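Local coordinates for Lin1840 protein (Listeria innocua serovar 6a, PDB 4ZOC), which probably hydrolyses terminal non-reducing beta-D-glucosyl residues, releasing beta-D-glucose, as a family 3 glycoside hydrolase involved in beta-1,2-glucan metabolism, at residues L387-A400 with A453-G465. The protein carries 2 engineered substitutions. Residues are numbered along the deposited sequence; the frame is centred on the assembly and turned at random.
Sequences LAKEAKIALVGPLA and AVQNMDVVVLALG
Ile393 and Val461 meet methyl to methyl, CG2 to CG2 at 3.6 Å, and belong to the tightly packed, buried middle of this parallel strand pair. Val461 divides its branches: with CG1 anti to the backbone N (chi1 173°), that methyl lies 3.8 Å from Leu395 CD1 while CG2 serves Ile393. On the reverse face Val396 CG2 packs 3.7 Å from Leu462 CD1, and Ala394 CB rests on Met457 CG and the end of helix 444-456. The backbone bonds place Ala394 and Val396 in register with Val460 and Leu462: Ala394 N donates to Val459 O, Val461 N to Ala394 O, Val396 N to Val461 O and Ala463 N to Val396 O. Strands 393-397 and 459-465, inclined by 21°, are adjacent in the mixed sheet of the family 3 C-terminal domain; strand 432-436 flanks the first and 500-505 the second, while helix 484-494 packs on Val460 and Leu462. Past Gly397 the chain turns, and Leu399 N reaches Ala463 O (3.0 Å) from well above its carbonyl plane. The solvent side is the Lys392 end, where Asn456 and Asp458 are exposed. Lys392 O still accepts from Asp458 N and Val459 N, and the Lys392 side chain crosses that of Met457 at about a right angle. Lys392 NZ bonds Asn456 O weakly (3.3 Å); one water bridges these two atoms and also donates to Asp458 OD1, itself 5.1 Å from Lys392 NZ.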
# COMPACT_ATOMS: atom_id res chain seq x y z
N LEU A 387 39.21 -12.85 -3.60
CA LEU A 387 39.86 -14.15 -3.38
C LEU A 387 41.13 -14.20 -4.24
O LEU A 387 41.13 -13.67 -5.32
CB LEU A 387 38.90 -15.26 -3.75
CG LEU A 387 37.54 -15.37 -3.09
CD1 LEU A 387 36.85 -16.63 -3.61
CD2 LEU A 387 37.66 -15.44 -1.60
N ALA A 388 42.20 -14.81 -3.76
CA ALA A 388 43.39 -15.16 -4.59
C ALA A 388 43.04 -16.22 -5.61
O ALA A 388 42.20 -17.08 -5.33
CB ALA A 388 44.51 -15.70 -3.69
N LYS A 389 43.74 -16.22 -6.75
CA LYS A 389 43.44 -17.17 -7.79
C LYS A 389 43.72 -18.55 -7.30
O LYS A 389 43.11 -19.50 -7.78
CB LYS A 389 44.26 -16.92 -9.05
CG LYS A 389 43.67 -15.93 -10.04
CD LYS A 389 44.58 -15.80 -11.29
CE LYS A 389 43.78 -15.82 -12.61
NZ LYS A 389 43.45 -17.19 -13.17
N GLU A 390 44.63 -18.70 -6.33
CA GLU A 390 44.95 -20.04 -5.77
C GLU A 390 44.03 -20.48 -4.64
O GLU A 390 44.17 -21.59 -4.10
CB GLU A 390 46.42 -20.09 -5.27
CG GLU A 390 47.46 -19.54 -6.25
CD GLU A 390 47.34 -18.04 -6.47
OE1 GLU A 390 47.79 -17.60 -7.55
OE2 GLU A 390 46.79 -17.31 -5.56
N ALA A 391 43.06 -19.64 -4.28
CA ALA A 391 42.08 -20.01 -3.26
C ALA A 391 41.37 -21.28 -3.62
O ALA A 391 40.84 -21.44 -4.76
CB ALA A 391 41.07 -18.90 -3.02
N LYS A 392 41.34 -22.21 -2.65
CA LYS A 392 40.64 -23.50 -2.82
C LYS A 392 39.16 -23.29 -2.43
O LYS A 392 38.83 -23.02 -1.28
CB LYS A 392 41.29 -24.60 -1.97
CG LYS A 392 42.76 -24.89 -2.29
CD LYS A 392 43.38 -25.94 -1.35
CE LYS A 392 42.68 -27.28 -1.35
NZ LYS A 392 43.26 -28.32 -0.42
N ILE A 393 38.29 -23.39 -3.43
CA ILE A 393 36.89 -22.97 -3.34
C ILE A 393 36.00 -24.20 -3.31
O ILE A 393 36.03 -25.06 -4.20
CB ILE A 393 36.49 -22.12 -4.56
CG1 ILE A 393 37.22 -20.79 -4.51
CG2 ILE A 393 34.96 -21.95 -4.55
CD1 ILE A 393 37.09 -19.94 -5.79
N ALA A 394 35.17 -24.29 -2.30
CA ALA A 394 33.98 -25.15 -2.38
C ALA A 394 32.80 -24.28 -2.84
O ALA A 394 32.38 -23.32 -2.17
CB ALA A 394 33.66 -25.78 -1.03
N LEU A 395 32.30 -24.66 -3.99
CA LEU A 395 31.19 -23.96 -4.68
C LEU A 395 29.95 -24.80 -4.41
O LEU A 395 29.82 -25.93 -4.88
CB LEU A 395 31.46 -23.85 -6.19
CG LEU A 395 30.27 -23.32 -6.98
CD1 LEU A 395 29.83 -21.92 -6.61
CD2 LEU A 395 30.58 -23.36 -8.44
N VAL A 396 29.04 -24.29 -3.62
CA VAL A 396 27.90 -25.09 -3.25
C VAL A 396 26.58 -24.34 -3.41
O VAL A 396 26.55 -23.11 -3.29
CB VAL A 396 28.01 -25.68 -1.82
CG1 VAL A 396 29.38 -26.36 -1.57
CG2 VAL A 396 27.91 -24.62 -0.83
N GLY A 397 25.50 -25.10 -3.62
CA GLY A 397 24.18 -24.55 -3.66
C GLY A 397 23.45 -24.63 -4.97
O GLY A 397 23.94 -25.21 -5.93
N PRO A 398 22.24 -24.08 -5.01
CA PRO A 398 21.40 -24.21 -6.20
C PRO A 398 21.79 -23.42 -7.42
O PRO A 398 21.37 -23.84 -8.53
CB PRO A 398 20.03 -23.83 -5.71
CG PRO A 398 20.26 -22.95 -4.54
CD PRO A 398 21.52 -23.47 -3.90
N LEU A 399 22.61 -22.40 -7.24
CA LEU A 399 23.16 -21.57 -8.32
C LEU A 399 24.62 -21.99 -8.69
O LEU A 399 25.27 -21.34 -9.53
CB LEU A 399 23.07 -20.05 -8.03
CG LEU A 399 21.80 -19.38 -8.55
CD1 LEU A 399 21.86 -19.29 -10.09
CD2 LEU A 399 20.57 -20.19 -8.12
N ALA A 400 25.12 -23.10 -8.11
CA ALA A 400 26.47 -23.56 -8.40
C ALA A 400 26.61 -23.99 -9.88
O ALA A 400 27.56 -23.62 -10.57
CB ALA A 400 26.84 -24.74 -7.53
N ALA A 453 32.98 -31.40 0.92
CA ALA A 453 33.62 -30.42 0.02
C ALA A 453 34.26 -29.25 0.75
O ALA A 453 35.38 -28.81 0.43
CB ALA A 453 32.65 -29.90 -1.06
N VAL A 454 33.56 -28.77 1.76
CA VAL A 454 34.03 -27.63 2.59
C VAL A 454 35.26 -28.05 3.41
O VAL A 454 36.23 -27.32 3.45
CB VAL A 454 32.90 -27.07 3.47
CG1 VAL A 454 33.40 -25.98 4.40
CG2 VAL A 454 31.75 -26.54 2.64
N GLN A 455 35.23 -29.23 3.99
CA GLN A 455 36.44 -29.79 4.69
C GLN A 455 37.68 -29.77 3.86
O GLN A 455 38.74 -29.36 4.34
CB GLN A 455 36.18 -31.22 5.19
CG GLN A 455 35.68 -31.27 6.61
CD GLN A 455 35.08 -32.62 7.05
OE1 GLN A 455 34.41 -32.71 8.09
NE2 GLN A 455 35.30 -33.65 6.26
N ASN A 456 37.55 -30.22 2.62
CA ASN A 456 38.60 -30.23 1.61
C ASN A 456 39.14 -28.90 1.19
O ASN A 456 40.36 -28.71 1.02
CB ASN A 456 38.11 -30.98 0.35
CG ASN A 456 37.88 -32.48 0.58
OD1 ASN A 456 38.41 -33.07 1.52
ND2 ASN A 456 37.11 -33.12 -0.31
N MET A 457 38.25 -27.93 1.02
CA MET A 457 38.61 -26.59 0.55
C MET A 457 38.88 -25.56 1.64
O MET A 457 38.89 -25.89 2.82
CB MET A 457 37.40 -26.14 -0.27
CG MET A 457 37.23 -27.04 -1.49
SD MET A 457 38.46 -27.03 -2.79
CE MET A 457 39.50 -28.43 -2.33
N ASP A 458 39.15 -24.31 1.25
CA ASP A 458 39.48 -23.27 2.21
C ASP A 458 38.41 -22.18 2.41
O ASP A 458 38.35 -21.57 3.47
CB ASP A 458 40.77 -22.58 1.81
CG ASP A 458 41.99 -23.52 1.94
OD1 ASP A 458 41.95 -24.48 2.75
OD2 ASP A 458 42.91 -23.36 1.16
N VAL A 459 37.66 -21.86 1.35
CA VAL A 459 36.58 -20.85 1.40
C VAL A 459 35.39 -21.44 0.65
O VAL A 459 35.52 -22.35 -0.23
CB VAL A 459 36.98 -19.52 0.72
CG1 VAL A 459 38.21 -18.93 1.39
CG2 VAL A 459 37.27 -19.76 -0.72
N VAL A 460 34.20 -20.93 0.98
CA VAL A 460 32.99 -21.45 0.43
C VAL A 460 32.38 -20.33 -0.35
O VAL A 460 32.27 -19.22 0.13
CB VAL A 460 32.01 -21.88 1.49
CG1 VAL A 460 30.74 -22.48 0.92
CG2 VAL A 460 32.68 -22.83 2.51
N VAL A 461 32.07 -20.62 -1.59
CA VAL A 461 31.24 -19.75 -2.40
C VAL A 461 29.85 -20.46 -2.40
O VAL A 461 29.66 -21.53 -3.06
CB VAL A 461 31.78 -19.59 -3.86
CG1 VAL A 461 30.75 -18.80 -4.71
CG2 VAL A 461 33.08 -18.90 -3.99
N LEU A 462 28.87 -19.83 -1.72
CA LEU A 462 27.56 -20.39 -1.48
C LEU A 462 26.68 -19.67 -2.49
O LEU A 462 26.40 -18.48 -2.35
CB LEU A 462 27.11 -20.10 -0.07
CG LEU A 462 25.69 -20.55 0.28
CD1 LEU A 462 25.38 -22.02 -0.05
CD2 LEU A 462 25.41 -20.36 1.78
N ALA A 463 26.29 -20.37 -3.52
CA ALA A 463 25.54 -19.76 -4.62
C ALA A 463 24.07 -20.05 -4.47
O ALA A 463 23.58 -21.22 -4.69
CB ALA A 463 26.10 -20.27 -5.99
N LEU A 464 23.35 -19.01 -4.07
CA LEU A 464 21.91 -19.08 -3.80
C LEU A 464 21.09 -18.29 -4.78
O LEU A 464 21.55 -17.32 -5.40
CB LEU A 464 21.60 -18.47 -2.42
CG LEU A 464 22.40 -19.09 -1.25
CD1 LEU A 464 22.03 -18.35 0.05
CD2 LEU A 464 22.11 -20.55 -1.16
N GLY A 465 19.82 -18.63 -4.87
CA GLY A 465 18.98 -17.72 -5.67
C GLY A 465 17.63 -18.22 -6.12
O GLY A 465 17.17 -19.29 -5.75
O HOH W 1 42.26 -27.01 1.90
O HOH W 2 42.20 -30.59 -0.17